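Local coordinates for protein 6-phospho-beta-d glycosidase (Streptococcus pyogenes, PDB 5FOO) that probably hydrolyses 6-phospho-beta-D-glucosides to release glucose 6-phosphate, as a TIM-barrel glycoside hydrolase of family 1, at residues G12-G16 with P17-G21; D32-Y35 with E36-D40; E165-V168 with V169-S173; W424-A427 with Y428-R431. The protein carries 1 engineered substitution. All blocks are in the same frame, centred on the assembly; numbering follows the deposited sequence.

Contact 1 (G12-G16 with P17-G21). With JAZ (6-phosphocyclophellitol), chain G.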
# COMPACT_ATOMS: atom_id res chain seq x y z
N GLY A 12 -7.32 0.39 -10.75
CA GLY A 12 -6.46 1.19 -9.93
C GLY A 12 -6.81 1.02 -8.50
O GLY A 12 -7.77 0.35 -8.16
N ALA A 13 -5.94 1.61 -7.69
CA ALA A 13 -5.91 1.52 -6.28
C ALA A 13 -6.06 2.92 -5.60
O ALA A 13 -5.51 3.93 -6.07
CB ALA A 13 -4.60 0.91 -5.88
N THR A 14 -6.76 2.88 -4.46
CA THR A 14 -6.97 3.97 -3.52
C THR A 14 -7.08 3.34 -2.11
O THR A 14 -6.78 2.14 -1.94
CB THR A 14 -8.18 4.84 -3.94
OG1 THR A 14 -8.24 6.02 -3.17
CG2 THR A 14 -9.53 4.10 -3.84
N SER A 15 -7.44 4.15 -1.13
CA SER A 15 -7.70 3.70 0.22
C SER A 15 -8.90 4.46 0.79
O SER A 15 -9.29 5.51 0.28
CB SER A 15 -6.46 3.92 1.07
OG SER A 15 -6.25 5.28 1.30
N GLY A 16 -9.54 3.91 1.80
CA GLY A 16 -10.68 4.58 2.48
C GLY A 16 -10.30 6.02 2.95
O GLY A 16 -11.01 6.99 2.67
N PRO A 17 -9.17 6.15 3.66
CA PRO A 17 -8.80 7.46 4.19
C PRO A 17 -8.51 8.51 3.10
O PRO A 17 -8.79 9.69 3.30
CB PRO A 17 -7.56 7.16 5.04
CG PRO A 17 -7.68 5.72 5.40
CD PRO A 17 -8.30 5.08 4.19
N GLN A 18 -7.96 8.10 1.96
CA GLN A 18 -7.54 9.04 0.96
C GLN A 18 -8.68 9.43 0.03
O GLN A 18 -8.57 10.43 -0.66
CB GLN A 18 -6.39 8.48 0.18
CG GLN A 18 -5.19 8.21 1.05
CD GLN A 18 -4.06 7.58 0.30
OE1 GLN A 18 -3.90 6.34 0.29
NE2 GLN A 18 -3.20 8.43 -0.30
N SER A 19 -9.78 8.65 0.00
CA SER A 19 -10.83 8.90 -0.93
C SER A 19 -12.16 9.28 -0.27
O SER A 19 -12.90 10.06 -0.84
CB SER A 19 -11.01 7.65 -1.82
OG SER A 19 -11.38 6.52 -1.03
N GLU A 20 -12.49 8.70 0.89
CA GLU A 20 -13.88 8.74 1.39
C GLU A 20 -14.35 10.08 1.88
O GLU A 20 -15.47 10.51 1.56
CB GLU A 20 -14.07 7.77 2.55
CG GLU A 20 -14.14 6.29 2.17
CD GLU A 20 -14.09 5.34 3.37
OE1 GLU A 20 -14.30 5.83 4.53
OE2 GLU A 20 -13.89 4.09 3.15
N GLY A 21 -13.51 10.74 2.68
CA GLY A 21 -13.99 11.83 3.54
C GLY A 21 -14.43 11.25 4.88
O GLY A 21 -14.61 10.04 4.99
C2 JAZ G . 0.25 7.06 -1.60
C3 JAZ G . -0.38 5.69 -1.31
C4 JAZ G . 0.69 4.65 -1.03
C5 JAZ G . 1.68 4.50 -2.18
C6 JAZ G . 2.24 5.85 -2.57
C7 JAZ G . 1.15 6.89 -2.82
C8 JAZ G . 1.70 8.20 -3.36
O9 JAZ G . 2.56 8.75 -2.36
P10 JAZ G . 2.70 10.32 -2.24
O11 JAZ G . 3.60 10.51 -1.07
O12 JAZ G . 1.38 10.99 -2.25
O13 JAZ G . 3.33 10.76 -3.48
O14 JAZ G . 3.18 6.29 -1.58
O15 JAZ G . -0.76 8.03 -1.93
O16 JAZ G . -1.19 5.84 -0.17
O17 JAZ G . 0.10 3.39 -0.73
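Ser15 and Gln18 meet through their side chains: the Ser15 hydroxyl donates to Gln18 OE1, with OG 2.8 Å from OE1, in the carbonyl plane and on a lone pair. The same Ser15 OG accepts a weak capping bond from Gln18 N, so one hydroxyl ties both the backbone and the amide of Gln18. Ser19 OG donates to Ser15 O at 2.7 Å, coming from above the carbonyl plane; its chi1 of 62°, which sets OG between backbone N and carbonyl carbon, folds it back there. Ser15 is the N-cap of the short helix 16-19, just beyond the first strand of the family 1 (βα)8 barrel. Among backbone bonds, Glu20 N to Gly16 O is the straight one (2.9 Å, 159°). Gln18 N and Ser19 N add weak bonds to Ser15 O, and Ser19 N a weak one to Gly16 O; Thr14 OG1 merely packs on Ser19 CB at 3.5 Å. Glu20 sends its carboxylate to Arg81, Gln78 and Tyr99. The extended Gln18 chain lays its amide beside 6-phosphocyclophellitol: Gln18 OE1 accepts from O16 at 2.8 Å, and Gln18 NE2 donates to O15 at 3.0 Å and weakly to O16.

Contact 2 (D32-Y35 with E36-D40)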
# COMPACT_ATOMS: atom_id res chain seq x y z
N ASP A 32 -6.56 11.64 10.64
CA ASP A 32 -7.63 12.53 10.96
C ASP A 32 -7.24 13.34 12.20
O ASP A 32 -7.48 14.55 12.25
CB ASP A 32 -8.94 11.81 11.31
CG ASP A 32 -9.41 10.84 10.24
OD1 ASP A 32 -9.31 11.17 9.04
OD2 ASP A 32 -9.94 9.77 10.63
N TYR A 33 -6.69 12.65 13.20
CA TYR A 33 -6.30 13.28 14.45
C TYR A 33 -5.19 14.31 14.28
O TYR A 33 -5.25 15.47 14.81
CB TYR A 33 -5.82 12.25 15.47
CG TYR A 33 -5.36 12.89 16.75
CD1 TYR A 33 -6.29 13.43 17.64
CD2 TYR A 33 -4.00 12.92 17.10
CE1 TYR A 33 -5.88 14.00 18.83
CE2 TYR A 33 -3.57 13.48 18.30
CZ TYR A 33 -4.53 14.03 19.15
OH TYR A 33 -4.16 14.58 20.31
N TRP A 34 -4.17 13.86 13.55
CA TRP A 34 -3.05 14.68 13.18
C TRP A 34 -3.43 15.96 12.46
O TRP A 34 -2.90 17.04 12.78
CB TRP A 34 -2.03 13.90 12.34
CG TRP A 34 -0.56 14.36 12.52
CD1 TRP A 34 -0.06 15.25 13.43
CD2 TRP A 34 0.55 13.90 11.76
NE1 TRP A 34 1.30 15.38 13.26
CE2 TRP A 34 1.69 14.57 12.24
CE3 TRP A 34 0.68 13.02 10.67
CZ2 TRP A 34 2.95 14.34 11.71
CZ3 TRP A 34 1.95 12.78 10.15
CH2 TRP A 34 3.06 13.43 10.67
N TYR A 35 -4.31 15.86 11.47
CA TYR A 35 -4.82 17.04 10.83
C TYR A 35 -5.59 17.96 11.81
O TYR A 35 -5.48 19.19 11.70
CB TYR A 35 -5.63 16.73 9.58
CG TYR A 35 -6.17 17.97 8.93
CD1 TYR A 35 -5.36 18.72 8.08
CD2 TYR A 35 -7.43 18.45 9.24
CE1 TYR A 35 -5.81 19.91 7.51
CE2 TYR A 35 -7.91 19.64 8.70
CZ TYR A 35 -7.10 20.36 7.85
OH TYR A 35 -7.56 21.51 7.29
N GLU A 36 -6.37 17.40 12.72
CA GLU A 36 -7.09 18.24 13.70
C GLU A 36 -6.12 19.07 14.57
O GLU A 36 -6.37 20.25 14.82
CB GLU A 36 -8.00 17.42 14.60
CG GLU A 36 -9.28 16.96 13.93
CD GLU A 36 -10.21 16.19 14.87
OE1 GLU A 36 -9.96 16.11 16.09
OE2 GLU A 36 -11.16 15.57 14.37
N GLU A 37 -5.00 18.47 14.92
CA GLU A 37 -4.00 19.08 15.81
C GLU A 37 -3.03 20.01 15.11
O GLU A 37 -2.69 21.03 15.66
CB GLU A 37 -3.17 18.01 16.52
CG GLU A 37 -3.97 17.13 17.42
CD GLU A 37 -4.60 17.90 18.55
OE1 GLU A 37 -3.86 18.45 19.38
OE2 GLU A 37 -5.83 17.96 18.62
N GLU A 38 -2.60 19.68 13.88
CA GLU A 38 -1.53 20.44 13.16
C GLU A 38 -1.80 20.61 11.69
O GLU A 38 -1.07 20.08 10.89
CB GLU A 38 -0.18 19.73 13.37
CG GLU A 38 0.13 19.42 14.85
CD GLU A 38 1.55 18.97 15.08
OE1 GLU A 38 2.44 19.72 14.66
OE2 GLU A 38 1.80 17.87 15.64
N PRO A 39 -2.84 21.36 11.32
CA PRO A 39 -3.26 21.52 9.93
C PRO A 39 -2.22 22.12 9.02
O PRO A 39 -2.20 21.84 7.78
CB PRO A 39 -4.48 22.42 10.00
CG PRO A 39 -4.53 22.96 11.38
CD PRO A 39 -3.72 22.10 12.26
N ASP A 40 -1.30 22.89 9.60
CA ASP A 40 -0.36 23.58 8.72
C ASP A 40 0.79 22.65 8.27
O ASP A 40 1.53 23.01 7.35
CB ASP A 40 0.10 24.94 9.30
CG ASP A 40 0.51 24.85 10.71
OD1 ASP A 40 1.29 23.92 11.03
OD2 ASP A 40 0.02 25.69 11.49
O HOH W 1 4.14 16.35 14.69
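Glu37 lies across the Tyr33 ring, its CG 3.8 Å from the ring centroid and 21° off the normal, a CH-pi contact shifted toward the rim near CZ. A bend at chi2 (-63°) brings the Glu37 carboxylate back beside the phenol, with the two planes 8° apart. One residue on, Glu38 approaches Trp34 at the indole edge instead: OE2 lies near the ring plane, and Trp34 NE1 donates to Glu38 OE2 in a weak bond of 3.5 Å. Here the carboxylate stands steeply against the indole. Water 1 bridges the pair, donating to Glu38 OE2 at 2.9 Å and accepting weakly from Trp34 NE1. The third pair is Tyr35 and Pro39, whose side chains meet at about a right angle. Pro39 CB packs on the Tyr35 ring off-centre, 3.8 Å from CE1.

The backbone sets this spacing of four residues: Glu36 N, Glu37 N and Glu38 N donate to the carbonyls of Asp32, Tyr33 and Trp34, and Glu38 N to Trp34 O is 2.9 Å. Further out, Tyr180 meets the Tyr33 and Trp34 rings edge-to-face, and Tyr35 OH bonds to Tyr45 O. Asp32 and Glu36 find their partners outside the turn, in salt bridges, Asp32 with Lys25 and Glu36 with Arg22 and Arg28. The whole is the C-terminal end of helix 30-37, where Glu38 leaves helical geometry ahead of a 3-10 turn, within the long connection between the first strand and the helix 54-67 of the TIM barrel.

Contact 3 (E165-V168 with V169-S173). With JAZ (6-phosphocyclophellitol), chain G.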
# COMPACT_ATOMS: atom_id res chain seq x y z
N GLU A 165 1.61 -1.92 2.89
CA GLU A 165 2.97 -1.51 3.25
C GLU A 165 3.20 -1.31 4.74
O GLU A 165 3.41 -0.17 5.23
CB GLU A 165 3.40 -0.27 2.48
CG GLU A 165 3.38 -0.40 0.98
CD GLU A 165 3.46 1.00 0.27
OE1 GLU A 165 2.60 1.99 0.45
OE2 GLU A 165 4.38 1.09 -0.53
N PRO A 166 3.16 -2.42 5.47
CA PRO A 166 3.37 -2.33 6.85
C PRO A 166 4.73 -1.75 7.25
O PRO A 166 4.78 -1.05 8.29
CB PRO A 166 3.16 -3.75 7.34
CG PRO A 166 3.51 -4.59 6.20
CD PRO A 166 2.93 -3.81 5.05
N MET A 167 5.77 -1.91 6.44
CA MET A 167 7.07 -1.25 6.80
C MET A 167 7.00 0.27 6.71
O MET A 167 7.77 0.96 7.34
CB MET A 167 8.24 -1.77 5.93
CG MET A 167 9.65 -1.21 6.35
SD MET A 167 9.96 -1.59 8.08
CE MET A 167 10.62 -3.21 7.91
N VAL A 168 6.12 0.81 5.87
CA VAL A 168 5.85 2.25 5.81
C VAL A 168 5.20 2.75 7.12
O VAL A 168 5.49 3.83 7.56
CB VAL A 168 5.02 2.66 4.56
CG1 VAL A 168 4.68 4.13 4.60
CG2 VAL A 168 5.80 2.33 3.26
N VAL A 169 4.32 1.97 7.73
CA VAL A 169 3.79 2.30 9.05
C VAL A 169 4.91 2.30 10.13
O VAL A 169 4.94 3.19 11.00
CB VAL A 169 2.71 1.29 9.45
CG1 VAL A 169 2.29 1.47 10.90
CG2 VAL A 169 1.49 1.47 8.57
N VAL A 170 5.75 1.28 10.12
CA VAL A 170 6.83 1.15 11.03
C VAL A 170 7.74 2.39 10.89
O VAL A 170 8.07 3.00 11.89
CB VAL A 170 7.67 -0.05 10.68
CG1 VAL A 170 9.01 -0.05 11.44
CG2 VAL A 170 6.94 -1.35 10.93
N GLU A 171 8.12 2.74 9.66
CA GLU A 171 9.01 3.84 9.40
C GLU A 171 8.37 5.17 9.68
O GLU A 171 8.93 5.97 10.47
CB GLU A 171 9.65 3.77 8.00
CG GLU A 171 10.69 2.63 8.03
CD GLU A 171 11.55 2.42 6.77
OE1 GLU A 171 11.17 3.06 5.74
OE2 GLU A 171 12.59 1.61 6.85
N GLY A 172 7.17 5.37 9.14
CA GLY A 172 6.39 6.60 9.34
C GLY A 172 6.13 6.97 10.79
O GLY A 172 6.38 8.16 11.19
N SER A 173 5.64 6.01 11.57
CA SER A 173 5.26 6.24 12.93
C SER A 173 6.47 6.23 13.90
O SER A 173 6.48 6.95 14.92
CB SER A 173 4.16 5.23 13.39
OG SER A 173 2.83 5.64 12.95
C2 JAZ G . 0.25 7.06 -1.60
C3 JAZ G . -0.38 5.69 -1.31
C4 JAZ G . 0.69 4.65 -1.03
C5 JAZ G . 1.68 4.50 -2.18
C6 JAZ G . 2.24 5.85 -2.57
C7 JAZ G . 1.15 6.89 -2.82
C8 JAZ G . 1.70 8.20 -3.36
O9 JAZ G . 2.56 8.75 -2.36
P10 JAZ G . 2.70 10.32 -2.24
O11 JAZ G . 3.60 10.51 -1.07
O12 JAZ G . 1.38 10.99 -2.25
O13 JAZ G . 3.33 10.76 -3.48
O14 JAZ G . 3.18 6.29 -1.58
O15 JAZ G . -0.76 8.03 -1.93
O16 JAZ G . -1.19 5.84 -0.17
O17 JAZ G . 0.10 3.39 -0.73
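Met167 and Val170 form the tightly packed side of helix 166-174, which follows the fourth strand of the TIM barrel and opens with Glu165 and Pro166 of the family 1 Asn-Glu-Pro signature. The thioether crosses the valine at a slant, with Met167 SD 3.8 Å from Val170 CB. Bends at chi2 (56°) and chi3 (86°) curl the methionine back along the helix to reach it. Val170 CG2 lies 3.4 Å from Pro166 O on the turn before. This flank is closed by other helices: Phe252 of helix 235-258 touches Pro166 and Met167, and helix 186-208 packs Leu196 against Pro166 and Val170.

The side bearing Val168 and Glu171 is looser and partly exposed. Glu171 runs extended past Met167, its OE2 no nearer to Met167 CG than 4.1 Å, and its carboxylate is anchored instead by Trp247. The Val168 side chain meets the following residues mainly at Val169 N, and Phe120 touches both it and Val169. The helical bonds tighten along the chain: Val169 N to Glu165 O is weak, whereas Glu171 N to Met167 O is 2.9 Å and Gly172 N to Val168 O is 2.8 Å.

Glu165, at the N-cap position, points its carboxylate away from the helix and into the ligand pocket. OE2 is hydrogen-bonded to Asn224 and Tyr299, while Glu165 OE1 accepts a hydrogen bond of 3.1 Å from O17 of 6-phosphocyclophellitol.

Contact 4 (W424-A427 with Y428-R431). With JAZ (6-phosphocyclophellitol), chain G.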
# COMPACT_ATOMS: atom_id res chain seq x y z
N TRP A 424 -1.99 12.29 2.28
CA TRP A 424 -1.38 12.34 3.57
C TRP A 424 -0.85 13.83 3.75
O TRP A 424 -1.54 14.80 3.35
CB TRP A 424 -0.28 11.25 3.65
CG TRP A 424 -0.76 9.89 3.15
CD1 TRP A 424 -0.28 9.19 2.09
CD2 TRP A 424 -1.82 9.07 3.72
NE1 TRP A 424 -0.93 7.99 1.97
CE2 TRP A 424 -1.89 7.89 2.95
CE3 TRP A 424 -2.71 9.24 4.77
CZ2 TRP A 424 -2.84 6.90 3.18
CZ3 TRP A 424 -3.67 8.22 5.04
CH2 TRP A 424 -3.72 7.07 4.23
N LEU A 425 0.39 13.98 4.23
CA LEU A 425 0.96 15.33 4.42
C LEU A 425 0.98 16.13 3.13
O LEU A 425 0.72 17.33 3.18
CB LEU A 425 2.35 15.26 5.06
CG LEU A 425 2.31 14.70 6.46
CD1 LEU A 425 3.72 14.54 6.95
CD2 LEU A 425 1.50 15.58 7.41
N ASN A 426 1.13 15.51 1.97
CA ASN A 426 1.06 16.26 0.73
C ASN A 426 -0.29 16.55 0.16
O ASN A 426 -0.42 17.24 -0.90
CB ASN A 426 1.92 15.58 -0.32
CG ASN A 426 3.32 15.42 0.16
OD1 ASN A 426 3.78 14.34 0.45
ND2 ASN A 426 3.98 16.51 0.33
N ALA A 427 -1.33 16.02 0.82
CA ALA A 427 -2.70 16.31 0.41
C ALA A 427 -2.79 16.24 -1.11
O ALA A 427 -2.42 15.24 -1.65
CB ALA A 427 -3.15 17.66 0.97
N TYR A 428 -3.20 17.31 -1.80
CA TYR A 428 -3.40 17.33 -3.25
C TYR A 428 -2.31 18.09 -3.97
O TYR A 428 -2.51 18.53 -5.08
CB TYR A 428 -4.80 17.96 -3.56
CG TYR A 428 -5.96 17.01 -3.21
CD1 TYR A 428 -6.43 16.06 -4.12
CD2 TYR A 428 -6.58 17.08 -1.96
CE1 TYR A 428 -7.46 15.17 -3.78
CE2 TYR A 428 -7.61 16.22 -1.60
CZ TYR A 428 -8.05 15.27 -2.49
OH TYR A 428 -9.08 14.46 -2.06
N LYS A 429 -1.18 18.33 -3.31
CA LYS A 429 -0.05 18.93 -4.02
C LYS A 429 0.27 18.21 -5.34
O LYS A 429 0.38 18.83 -6.39
CB LYS A 429 1.18 18.86 -3.12
CG LYS A 429 2.39 19.56 -3.70
CD LYS A 429 3.56 19.37 -2.75
CE LYS A 429 4.75 20.10 -3.39
NZ LYS A 429 5.89 20.04 -2.49
N ASN A 430 0.45 16.90 -5.26
CA ASN A 430 0.77 16.12 -6.43
C ASN A 430 -0.40 15.19 -6.77
O ASN A 430 -0.90 14.50 -5.88
CB ASN A 430 2.02 15.29 -6.21
CG ASN A 430 3.20 16.11 -5.71
OD1 ASN A 430 3.67 15.94 -4.56
ND2 ASN A 430 3.72 16.95 -6.56
N ARG A 431 -0.83 15.24 -8.04
CA ARG A 431 -1.99 14.51 -8.57
C ARG A 431 -1.47 13.28 -9.26
O ARG A 431 -0.52 13.37 -10.01
CB ARG A 431 -2.77 15.40 -9.54
CG ARG A 431 -3.15 16.81 -9.00
CD ARG A 431 -3.99 16.65 -7.76
NE ARG A 431 -4.55 17.89 -7.24
CZ ARG A 431 -5.78 18.33 -7.46
NH1 ARG A 431 -6.64 17.67 -8.25
NH2 ARG A 431 -6.14 19.46 -6.90
C2 JAZ G . 0.25 7.06 -1.60
C3 JAZ G . -0.38 5.69 -1.31
C4 JAZ G . 0.69 4.65 -1.03
C5 JAZ G . 1.68 4.50 -2.18
C6 JAZ G . 2.24 5.85 -2.57
C7 JAZ G . 1.15 6.89 -2.82
C8 JAZ G . 1.70 8.20 -3.36
O9 JAZ G . 2.56 8.75 -2.36
P10 JAZ G . 2.70 10.32 -2.24
O11 JAZ G . 3.60 10.51 -1.07
O12 JAZ G . 1.38 10.99 -2.25
O13 JAZ G . 3.33 10.76 -3.48
O14 JAZ G . 3.18 6.29 -1.58
O15 JAZ G . -0.76 8.03 -1.93
O16 JAZ G . -1.19 5.84 -0.17
O17 JAZ G . 0.10 3.39 -0.73
O HOH W 2 -0.11 15.09 -3.21
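The guanidinium of Arg431 has Tyr428 CD1 over the centre of one face, 4.0 Å above the plane. In that plane its NE donates to a lone pair of Tyr428 O at 3.0 Å. Bonds from NE to Tyr428 O and from NH1 to Asp420 and Asn437 O hold the group's rotation. The Trp424 indole offers its edge to the ligand: NE1 donates to O16 of 6-phosphocyclophellitol at 3.0 Å and 156°, with O16 in the ring plane. Rings of Phe31 and Phe120 also meet Trp424 at intermediate tilts.

A type II' beta turn from Asn426 to Lys429 links the halves, closed by Lys429 N to Asn426 O (2.8 Å). Lys429 CB lies 3.2 Å from the same Asn426 O, and its chain runs on fully extended, leading away from the turn. Ala427, second in the turn, takes a positive phi of 43°, a conformation more usual for glycine. Water 2 accepts from Asn430 N at 2.8 Å and lies equally close to Ala427 O. Beyond the turn, Tyr428 OH reaches Ser52. This is the loop after the eighth barrel strand, which in this enzyme brings Ser423, Trp424 and Tyr432 to the pocket that holds 6-phosphocyclophellitol, probably where the 6-phosphorylated sugar of the substrate sits.

Overall arrangement
Contacts 1, 3 and 4 border one ligand and follow strands one, four and eight of the barrel; contact 2 lies farther out, about 22 Å from the chain centre, and does not touch it. Contacts 1 and 3 are buried starts of helices, one capped by a serine hydroxyl, the other largely apolar. Contact 2 is a partly exposed helix end rich in acids and aromatic rings, and contact 4 is a buried loop built on a beta turn. Contacts 1 and 4 touch directly, with Pro17 and Gln18 against the Trp424 ring. Contact 2 meets contact 4 through Trp34 and Leu425, whereas contact 3 touches none of the others, its nearest atoms about 6 Å from contact 2.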